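Local coordinates for internalin C2 (Listeria monocytogenes serotype 4b str. F2365, PDB 4FHO), which is a leucine-rich-repeat internalin that probably serves in adhesion to or invasion of host cells, at residues 60-65 against 79-84; 138-143 against 160-165; 180-185 against 202-207. All coordinates share one frame; numbering follows the deposited sequence.

Contact 1: 60-65 against 79-84; sequences TTIEGI and NQITDL
No ring takes part where Thr60 meets Gln80; the flat group there is the peptide carbonyl of Gln80, whose O receives the CA-H of Thr60 in a CA-H...O contact, CA to O 3.6 Å, bent to 156°. The Thr60 methyl CG2 lies beside CB of Gln80, on an exposed part of the contact. Further along, the two backbones stand too far apart to pair directly, and two waters fill the interval. One donates to Thr60 O at 2.7 Å and accepts from Thr82 N; the other accepts from Ile62 N at 2.9 Å and donates to Asp83 O. Alongside this polar seam the side chains form an apolar layer. Ile62 and Ile81 cross at about a right angle, with CG2 of Ile62 set against CD1 of Ile81 at 3.5 Å. The Ile62 side chain has CG1 wedged between the backbone N and the carbonyl carbon (chi1 62°), which sends CG1 past the carbonyl O of Asp83 and carries CD1 to within 4.3 Å of Leu84 CD2. Branched isoleucines suit this place because one branch can meet Ile81 while the other reaches the next residues. The 60-65 chain is held in shape from within: Thr61 OG1 accepts from Glu63 N in an ST turn (3.2 Å), and a type II turn follows from Ile62 to Ile65, with Gly64 at the position whose positive phi suits glycine. Asp21 OD2 accepts from Thr60 N, and Asn79 OD1 accepts from Thr57 N and Val59 N, the service an asparagine performs in leucine-rich repeats. The chemistry implies that successive loops are joined here by apolar packing inside and by water outside, so that Thr60 O, Thr82 N, Ile62 N and Asp83 O find partners through water where no strand pairing exists.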
loop_
_atom_site.group_PDB
_atom_site.type_symbol
_atom_site.label_atom_id
_atom_site.label_comp_id
_atom_site.label_asym_id
_atom_site.label_seq_id
_atom_site.Cartn_x
_atom_site.Cartn_y
_atom_site.Cartn_z
ATOM N N THR A 60 -8.648 -6.461 -14.444
ATOM C CA THR A 60 -8.765 -7.771 -13.777
ATOM C C THR A 60 -7.467 -8.571 -13.707
ATOM O O THR A 60 -7.407 -9.524 -12.956
ATOM C CB THR A 60 -9.861 -8.640 -14.410
ATOM O OG1 THR A 60 -9.564 -8.899 -15.788
ATOM C CG2 THR A 60 -11.170 -7.930 -14.313
ATOM N N THR A 61 -6.456 -8.203 -14.490
ATOM C CA THR A 61 -5.147 -8.851 -14.441
ATOM C C THR A 61 -4.056 -7.857 -14.803
ATOM O O THR A 61 -4.231 -7.039 -15.716
ATOM C CB THR A 61 -5.063 -10.076 -15.376
ATOM O OG1 THR A 61 -3.726 -10.593 -15.374
ATOM C CG2 THR A 61 -5.449 -9.710 -16.801
ATOM N N ILE A 62 -2.938 -7.948 -14.081
ATOM C CA ILE A 62 -1.775 -7.090 -14.308
ATOM C C ILE A 62 -0.627 -7.839 -14.989
ATOM O O ILE A 62 0.513 -7.395 -14.924
ATOM C CB ILE A 62 -1.318 -6.371 -13.012
ATOM C CG1 ILE A 62 -0.881 -7.355 -11.916
ATOM C CG2 ILE A 62 -2.447 -5.424 -12.561
ATOM C CD1 ILE A 62 -0.199 -6.705 -10.733
ATOM N N GLU A 63 -0.936 -8.951 -15.660
ATOM C CA GLU A 63 0.021 -9.629 -16.549
ATOM C C GLU A 63 0.656 -8.618 -17.511
ATOM O O GLU A 63 -0.035 -7.775 -18.077
ATOM C CB GLU A 63 -0.680 -10.753 -17.339
ATOM C CG GLU A 63 0.186 -11.502 -18.349
ATOM C CD GLU A 63 1.428 -12.123 -17.738
ATOM O OE1 GLU A 63 1.388 -12.505 -16.538
ATOM O OE2 GLU A 63 2.437 -12.230 -18.465
ATOM N N GLY A 64 1.975 -8.709 -17.661
ATOM C CA GLY A 64 2.764 -7.775 -18.461
ATOM C C GLY A 64 3.533 -6.751 -17.647
ATOM O O GLY A 64 4.525 -6.214 -18.136
ATOM N N ILE A 65 3.056 -6.443 -16.436
ATOM C CA ILE A 65 3.707 -5.469 -15.543
ATOM C C ILE A 65 5.146 -5.860 -15.205
ATOM O O ILE A 65 5.992 -4.967 -15.025
ATOM C CB ILE A 65 2.859 -5.189 -14.256
ATOM C CG1 ILE A 65 3.116 -3.795 -13.707
ATOM C CG2 ILE A 65 3.124 -6.212 -13.165
ATOM C CD1 ILE A 65 2.396 -2.724 -14.475
ATOM N N ASN A 79 -10.041 -1.300 -8.970
ATOM C CA ASN A 79 -10.098 -2.287 -10.039
ATOM C C ASN A 79 -10.532 -3.623 -9.416
ATOM O O ASN A 79 -10.935 -3.653 -8.243
ATOM C CB ASN A 79 -8.750 -2.307 -10.762
ATOM C CG ASN A 79 -8.563 -1.079 -11.658
ATOM O OD1 ASN A 79 -9.352 -0.849 -12.558
ATOM N ND2 ASN A 79 -7.575 -0.261 -11.358
ATOM N N GLN A 80 -10.465 -4.715 -10.180
ATOM C CA GLN A 80 -10.860 -6.029 -9.681
ATOM C C GLN A 80 -9.701 -7.007 -9.842
ATOM O O GLN A 80 -9.864 -8.094 -10.365
ATOM C CB GLN A 80 -12.132 -6.514 -10.387
ATOM C CG GLN A 80 -13.350 -5.626 -10.116
ATOM C CD GLN A 80 -13.388 -4.389 -10.988
ATOM O OE1 GLN A 80 -13.152 -4.467 -12.189
ATOM N NE2 GLN A 80 -13.631 -3.229 -10.375
ATOM N N ILE A 81 -8.541 -6.623 -9.324
ATOM C CA ILE A 81 -7.314 -7.412 -9.462
ATOM C C ILE A 81 -7.312 -8.419 -8.309
ATOM O O ILE A 81 -7.550 -8.039 -7.177
ATOM C CB ILE A 81 -6.055 -6.497 -9.430
ATOM C CG1 ILE A 81 -6.028 -5.577 -10.672
ATOM C CG2 ILE A 81 -4.773 -7.318 -9.381
ATOM C CD1 ILE A 81 -5.135 -4.365 -10.532
ATOM N N THR A 82 -7.046 -9.690 -8.618
ATOM C CA THR A 82 -6.946 -10.776 -7.627
ATOM C C THR A 82 -5.529 -11.369 -7.453
ATOM O O THR A 82 -5.275 -12.013 -6.441
ATOM C CB THR A 82 -7.914 -11.918 -7.997
ATOM O OG1 THR A 82 -7.600 -12.424 -9.303
ATOM C CG2 THR A 82 -9.360 -11.409 -8.015
ATOM N N ASP A 83 -4.629 -11.157 -8.425
ATOM C CA ASP A 83 -3.304 -11.816 -8.465
ATOM C C ASP A 83 -2.200 -10.753 -8.636
ATOM O O ASP A 83 -2.144 -10.062 -9.646
ATOM C CB ASP A 83 -3.258 -12.816 -9.626
ATOM C CG ASP A 83 -1.931 -13.602 -9.704
ATOM O OD1 ASP A 83 -1.151 -13.617 -8.735
ATOM O OD2 ASP A 83 -1.683 -14.221 -10.754
ATOM N N LEU A 84 -1.324 -10.660 -7.649
ATOM C CA LEU A 84 -0.215 -9.699 -7.648
ATOM C C LEU A 84 1.117 -10.310 -8.065
ATOM O O LEU A 84 2.141 -9.633 -8.031
ATOM C CB LEU A 84 -0.106 -9.057 -6.256
ATOM C CG LEU A 84 -1.344 -8.267 -5.797
ATOM C CD1 LEU A 84 -1.098 -7.688 -4.418
ATOM C CD2 LEU A 84 -1.744 -7.178 -6.789
HETATM O O HOH W 1 -5.563 -10.519 -11.179
HETATM O O HOH W 2 -2.967 -10.178 -12.271
#

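Contact 2: 138-143 against 160-165; sequences QVLYLD and QYLSIG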
loop_
_atom_site.group_PDB
_atom_site.type_symbol
_atom_site.label_atom_id
_atom_site.label_comp_id
_atom_site.label_asym_id
_atom_site.label_seq_id
_atom_site.Cartn_x
_atom_site.Cartn_y
_atom_site.Cartn_z
ATOM N N GLN A 138 6.988 4.281 4.535
ATOM C CA GLN A 138 6.761 5.571 5.199
ATOM C C GLN A 138 5.270 5.862 5.412
ATOM O O GLN A 138 4.908 6.424 6.441
ATOM C CB GLN A 138 7.386 6.711 4.376
ATOM C CG GLN A 138 8.903 6.686 4.336
ATOM C CD GLN A 138 9.527 7.830 3.547
ATOM O OE1 GLN A 138 8.862 8.534 2.803
ATOM N NE2 GLN A 138 10.823 8.010 3.716
ATOM N N VAL A 139 4.440 5.502 4.428
ATOM C CA VAL A 139 2.997 5.738 4.409
ATOM C C VAL A 139 2.299 4.390 4.159
ATOM O O VAL A 139 2.539 3.723 3.133
ATOM C CB VAL A 139 2.646 6.792 3.331
ATOM C CG1 VAL A 139 1.140 7.087 3.281
ATOM C CG2 VAL A 139 3.412 8.093 3.598
ATOM N N LEU A 140 1.450 3.986 5.101
ATOM C CA LEU A 140 0.724 2.735 5.005
ATOM C C LEU A 140 -0.751 2.945 5.297
ATOM O O LEU A 140 -1.088 3.430 6.370
ATOM C CB LEU A 140 1.336 1.702 5.955
ATOM C CG LEU A 140 0.727 0.294 5.921
ATOM C CD1 LEU A 140 0.697 -0.318 4.507
ATOM C CD2 LEU A 140 1.464 -0.630 6.889
ATOM N N TYR A 141 -1.612 2.596 4.335
ATOM C CA TYR A 141 -3.064 2.568 4.548
ATOM C C TYR A 141 -3.550 1.124 4.618
ATOM O O TYR A 141 -3.462 0.390 3.638
ATOM C CB TYR A 141 -3.822 3.294 3.435
ATOM C CG TYR A 141 -3.375 4.695 3.094
ATOM C CD1 TYR A 141 -2.324 4.921 2.196
ATOM C CD2 TYR A 141 -4.044 5.819 3.615
ATOM C CE1 TYR A 141 -1.926 6.228 1.852
ATOM C CE2 TYR A 141 -3.644 7.124 3.288
ATOM C CZ TYR A 141 -2.593 7.320 2.403
ATOM O OH TYR A 141 -2.199 8.589 2.062
ATOM N N LEU A 142 -4.129 0.750 5.755
ATOM C CA LEU A 142 -4.708 -0.578 5.972
ATOM C C LEU A 142 -6.207 -0.548 6.316
ATOM O O LEU A 142 -6.746 -1.539 6.788
ATOM C CB LEU A 142 -3.916 -1.266 7.086
ATOM C CG LEU A 142 -2.466 -1.638 6.748
ATOM C CD1 LEU A 142 -1.760 -2.264 7.956
ATOM C CD2 LEU A 142 -2.344 -2.577 5.553
ATOM N N ASP A 143 -6.882 0.562 6.007
ATOM C CA ASP A 143 -8.269 0.810 6.434
ATOM C C ASP A 143 -9.264 -0.095 5.748
ATOM O O ASP A 143 -9.032 -0.494 4.626
ATOM C CB ASP A 143 -8.700 2.247 6.111
ATOM C CG ASP A 143 -7.759 3.259 6.691
ATOM O OD1 ASP A 143 -7.913 3.613 7.868
ATOM O OD2 ASP A 143 -6.812 3.628 5.978
ATOM N N GLN A 160 5.822 7.136 8.946
ATOM C CA GLN A 160 5.345 8.476 9.344
ATOM C C GLN A 160 3.816 8.553 9.434
ATOM O O GLN A 160 3.284 9.307 10.250
ATOM C CB GLN A 160 5.816 9.524 8.324
ATOM C CG GLN A 160 7.337 9.646 8.214
ATOM C CD GLN A 160 7.779 10.667 7.177
ATOM O OE1 GLN A 160 7.144 11.708 7.000
ATOM N NE2 GLN A 160 8.874 10.372 6.485
ATOM N N TYR A 161 3.122 7.813 8.571
ATOM C CA TYR A 161 1.649 7.843 8.457
ATOM C C TYR A 161 1.139 6.417 8.457
ATOM O O TYR A 161 1.497 5.639 7.566
ATOM C CB TYR A 161 1.256 8.558 7.168
ATOM C CG TYR A 161 -0.226 8.816 6.981
ATOM C CD1 TYR A 161 -1.079 7.793 6.562
ATOM C CD2 TYR A 161 -0.775 10.087 7.180
ATOM C CE1 TYR A 161 -2.438 8.017 6.378
ATOM C CE2 TYR A 161 -2.141 10.320 6.982
ATOM C CZ TYR A 161 -2.964 9.272 6.587
ATOM O OH TYR A 161 -4.312 9.445 6.383
ATOM N N LEU A 162 0.310 6.079 9.447
ATOM C CA LEU A 162 -0.320 4.755 9.546
ATOM C C LEU A 162 -1.822 4.931 9.703
ATOM O O LEU A 162 -2.269 5.558 10.654
ATOM C CB LEU A 162 0.238 3.949 10.721
ATOM C CG LEU A 162 -0.338 2.543 10.998
ATOM C CD1 LEU A 162 -0.251 1.625 9.773
ATOM C CD2 LEU A 162 0.327 1.877 12.196
ATOM N N SER A 163 -2.587 4.331 8.792
ATOM C CA SER A 163 -4.028 4.365 8.835
ATOM C C SER A 163 -4.541 2.930 8.940
ATOM O O SER A 163 -4.333 2.135 8.031
ATOM C CB SER A 163 -4.528 5.065 7.577
ATOM O OG SER A 163 -5.866 5.409 7.706
ATOM N N ILE A 164 -5.219 2.626 10.047
ATOM C CA ILE A 164 -5.739 1.288 10.366
ATOM C C ILE A 164 -7.216 1.301 10.790
ATOM O O ILE A 164 -7.692 0.350 11.411
ATOM C CB ILE A 164 -4.876 0.597 11.455
ATOM C CG1 ILE A 164 -4.783 1.451 12.725
ATOM C CG2 ILE A 164 -3.488 0.272 10.907
ATOM C CD1 ILE A 164 -4.273 0.686 13.931
ATOM N N GLY A 165 -7.959 2.337 10.393
ATOM C CA GLY A 165 -9.374 2.470 10.740
ATOM C C GLY A 165 -10.259 1.389 10.153
ATOM O O GLY A 165 -9.905 0.799 9.152
#
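Ser163 OG sits in front of the Asp143 carboxylate, 2.7 Å from both OD1 and OD2, and its hydroxyl is bonded to that group. OD1 also takes a weak bond from Gly165 N (2.8 Å); glycine suits the spot since it brings an N-H with no side chain to crowd the carboxylate. On the same face of the sheet CE2 of Tyr141 touches CE1 of Tyr161 at 3.4 Å, the rings inclined by 52°. They meet because Tyr161 starts out anti to its N (chi1 -173°) whereas Tyr141 lies beside its own (chi1 -51°), which swings the two rings together from neighbouring strands. Val139 CG1 lies 4.0 Å from Tyr161 CD1 and extends this patch. On the opposite face Leu140 and Leu162 run side by side into the core, CD2 to CD1 4.0 Å. Between the two faces, the parallel strands 139-141 and 161-163 are bonded from Leu140 N to Tyr161 O, Ser163 N to Leu140 O and Leu142 N to Ser163 O. At the entrance Gln138 O is gripped twice, by Tyr161 N at 3.1 Å and by Gln160 N, which comes in on a lone pair. Farther out, Asn167 ND2 binds both Leu142 O and Ile164 O, tying the strand exits, and Arg185 packs against Tyr161 and Ser163. The leucines therefore seal the repeat core, while tyrosines and a serine-aspartate pair give the concave sheet surface aromatic and polar character, consistent with the partner-binding face of related internalins.

Contact 3: 180-185 against 202-207; sequences KLTTLR and NLIEVH. With SO4 (sulfate ion), chain C.
Arg185 holds Glu205 side-on: NE at 2.8 Å and NH2 at 2.9 Å both donate to the single oxygen OE2, forming a salt bridge with guanidinium and carboxylate planes only 16° apart. The adjoining NH1/NH2 edge holds a sulfate, probably from the crystallisation liquor, with NH1 giving 2.8 Å to its O2 and NH2, shared between the two anions, giving 2.9 Å to its O4. An arginine suits this place because its chain is extended and its planar end carries N-H donors along adjacent edges. His207 lies alongside, its ND1 4.0 Å from Arg185 CG. Glu205 reaches across because its chain is anti at CG (chi1 171°) and extended beyond, passing CG2 of Thr183.

In the backbone, Thr182 O accepts twice, from Ile204 N at 2.8 Å and from Glu205 N. Leu184 is used at both ends, N to Glu205 O and O from His207 N. Leu181 O, which meets Leu203 N at a poor angle, is instead satisfied by a water that donates to it at 2.8 Å and accepts from Asn202 N. Thr182 OG1 is bonded to Gln160 O, and Asn202 ND2 to Ser179 O.

Leu184 and Val206 face the core, where Leu175, Leu197 and Leu225 cover them. Strand 183-185 is flanked by parallel strands 161-163 and 205-207, and the latter adjoins 227-229, the last strand of the sheet in this chain.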
loop_
_atom_site.group_PDB
_atom_site.type_symbol
_atom_site.label_atom_id
_atom_site.label_comp_id
_atom_site.label_asym_id
_atom_site.label_seq_id
_atom_site.Cartn_x
_atom_site.Cartn_y
_atom_site.Cartn_z
ATOM N N LYS A 180 8.966 7.768 14.282
ATOM C CA LYS A 180 8.709 8.812 13.271
ATOM C C LYS A 180 7.228 9.111 13.001
ATOM O O LYS A 180 6.941 10.044 12.242
ATOM C CB LYS A 180 9.437 8.481 11.963
ATOM C CG LYS A 180 10.947 8.381 12.110
ATOM C CD LYS A 180 11.598 8.166 10.757
ATOM C CE LYS A 180 13.093 7.952 10.878
ATOM N NZ LYS A 180 13.649 7.518 9.568
ATOM N N LEU A 181 6.296 8.354 13.599
ATOM C CA LEU A 181 4.856 8.532 13.311
ATOM C C LEU A 181 4.333 9.912 13.708
ATOM O O LEU A 181 4.438 10.300 14.880
ATOM C CB LEU A 181 3.967 7.485 14.005
ATOM C CG LEU A 181 3.779 6.099 13.404
ATOM C CD1 LEU A 181 2.859 5.310 14.316
ATOM C CD2 LEU A 181 3.232 6.144 11.983
ATOM N N THR A 182 3.781 10.632 12.730
ATOM C CA THR A 182 3.049 11.880 12.962
ATOM C C THR A 182 1.521 11.722 12.895
ATOM O O THR A 182 0.809 12.520 13.515
ATOM C CB THR A 182 3.516 12.996 12.005
ATOM O OG1 THR A 182 3.511 12.510 10.659
ATOM C CG2 THR A 182 4.919 13.455 12.366
ATOM N N THR A 183 1.018 10.722 12.161
ATOM C CA THR A 183 -0.417 10.450 12.074
ATOM C C THR A 183 -0.712 8.984 12.353
ATOM O O THR A 183 -0.113 8.087 11.726
ATOM C CB THR A 183 -0.977 10.843 10.698
ATOM O OG1 THR A 183 -0.725 12.233 10.464
ATOM C CG2 THR A 183 -2.481 10.556 10.610
ATOM N N LEU A 184 -1.606 8.748 13.315
ATOM C CA LEU A 184 -2.200 7.441 13.544
ATOM C C LEU A 184 -3.696 7.619 13.426
ATOM O O LEU A 184 -4.298 8.297 14.248
ATOM C CB LEU A 184 -1.855 6.859 14.913
ATOM C CG LEU A 184 -2.500 5.499 15.235
ATOM C CD1 LEU A 184 -2.039 4.428 14.249
ATOM C CD2 LEU A 184 -2.219 5.056 16.661
ATOM N N ARG A 185 -4.292 6.996 12.411
ATOM C CA ARG A 185 -5.734 6.986 12.240
ATOM C C ARG A 185 -6.234 5.578 12.512
ATOM O O ARG A 185 -5.876 4.649 11.788
ATOM C CB ARG A 185 -6.098 7.440 10.843
ATOM C CG ARG A 185 -5.889 8.930 10.656
ATOM C CD ARG A 185 -6.330 9.320 9.275
ATOM N NE ARG A 185 -6.295 10.760 9.092
ATOM C CZ ARG A 185 -6.765 11.398 8.024
ATOM N NH1 ARG A 185 -7.310 10.739 6.991
ATOM N NH2 ARG A 185 -6.668 12.716 7.975
ATOM N N ASN A 202 6.383 12.349 18.185
ATOM C CA ASN A 202 6.112 13.217 17.041
ATOM C C ASN A 202 4.647 13.209 16.580
ATOM O O ASN A 202 4.340 13.868 15.590
ATOM C CB ASN A 202 7.083 12.891 15.896
ATOM C CG ASN A 202 8.534 13.074 16.307
ATOM O OD1 ASN A 202 8.983 14.193 16.522
ATOM N ND2 ASN A 202 9.266 11.971 16.447
ATOM N N LEU A 203 3.754 12.508 17.302
ATOM C CA LEU A 203 2.331 12.410 16.938
ATOM C C LEU A 203 1.675 13.789 16.920
ATOM O O LEU A 203 1.741 14.540 17.914
ATOM C CB LEU A 203 1.541 11.471 17.869
ATOM C CG LEU A 203 1.644 9.965 17.671
ATOM C CD1 LEU A 203 0.955 9.269 18.833
ATOM C CD2 LEU A 203 1.008 9.552 16.346
ATOM N N ILE A 204 1.119 14.126 15.755
ATOM C CA ILE A 204 0.361 15.343 15.522
ATOM C C ILE A 204 -1.149 15.058 15.550
ATOM O O ILE A 204 -1.911 15.813 16.168
ATOM C CB ILE A 204 0.752 16.004 14.173
ATOM C CG1 ILE A 204 2.269 16.250 14.095
ATOM C CG2 ILE A 204 0.001 17.322 13.991
ATOM C CD1 ILE A 204 2.721 16.905 12.801
ATOM N N GLU A 205 -1.569 13.983 14.895
ATOM C CA GLU A 205 -2.982 13.662 14.672
ATOM C C GLU A 205 -3.208 12.212 15.075
ATOM O O GLU A 205 -2.576 11.316 14.517
ATOM C CB GLU A 205 -3.328 13.893 13.195
ATOM C CG GLU A 205 -4.701 13.417 12.727
ATOM C CD GLU A 205 -5.001 13.838 11.297
ATOM O OE1 GLU A 205 -5.113 15.055 11.053
ATOM O OE2 GLU A 205 -5.138 12.965 10.412
ATOM N N VAL A 206 -4.080 11.996 16.061
ATOM C CA VAL A 206 -4.448 10.668 16.536
ATOM C C VAL A 206 -5.963 10.534 16.447
ATOM O O VAL A 206 -6.678 11.248 17.118
ATOM C CB VAL A 206 -3.948 10.405 17.956
ATOM C CG1 VAL A 206 -4.185 8.948 18.352
ATOM C CG2 VAL A 206 -2.461 10.702 18.050
ATOM N N HIS A 207 -6.461 9.653 15.591
ATOM C CA HIS A 207 -7.901 9.435 15.442
ATOM C C HIS A 207 -8.238 8.112 16.087
ATOM O O HIS A 207 -7.812 7.050 15.610
ATOM C CB HIS A 207 -8.333 9.487 13.976
ATOM C CG HIS A 207 -8.387 10.876 13.370
ATOM N ND1 HIS A 207 -8.902 11.094 12.140
ATOM C CD2 HIS A 207 -7.988 12.103 13.845
ATOM C CE1 HIS A 207 -8.826 12.404 11.855
ATOM N NE2 HIS A 207 -8.279 13.022 12.902
HETATM S S SO4 C . -8.121 12.871 4.251
HETATM O O1 SO4 C . -9.361 13.663 4.473
HETATM O O2 SO4 C . -8.409 11.431 4.456
HETATM O O3 SO4 C . -7.612 13.073 2.870
HETATM O O4 SO4 C . -7.087 13.317 5.215
HETATM O O HOH W 3 6.359 9.910 16.947
#

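The three contacts come in series along the chain. Contact 1 lies nearest the N terminus, in the loops following strands 51-53 and 73-75, with its centre about 23 Å from that of contact 2 and about 33 Å from that of contact 3, which is on the other side of the chain's centre. The centres of contacts 2 and 3 are about 10 Å apart, and the contacts touch within one parallel sheet, since strands 161-163 and 183-185 are neighbours: Ile164 N to Arg185 O is 2.7 Å, a probable hydrogen bond. Together the three sample two kinds of joint between successive coils of the leucine-rich-repeat solenoid, loop against loop and strand against strand, which build an elongated, probably partner-binding, scaffold.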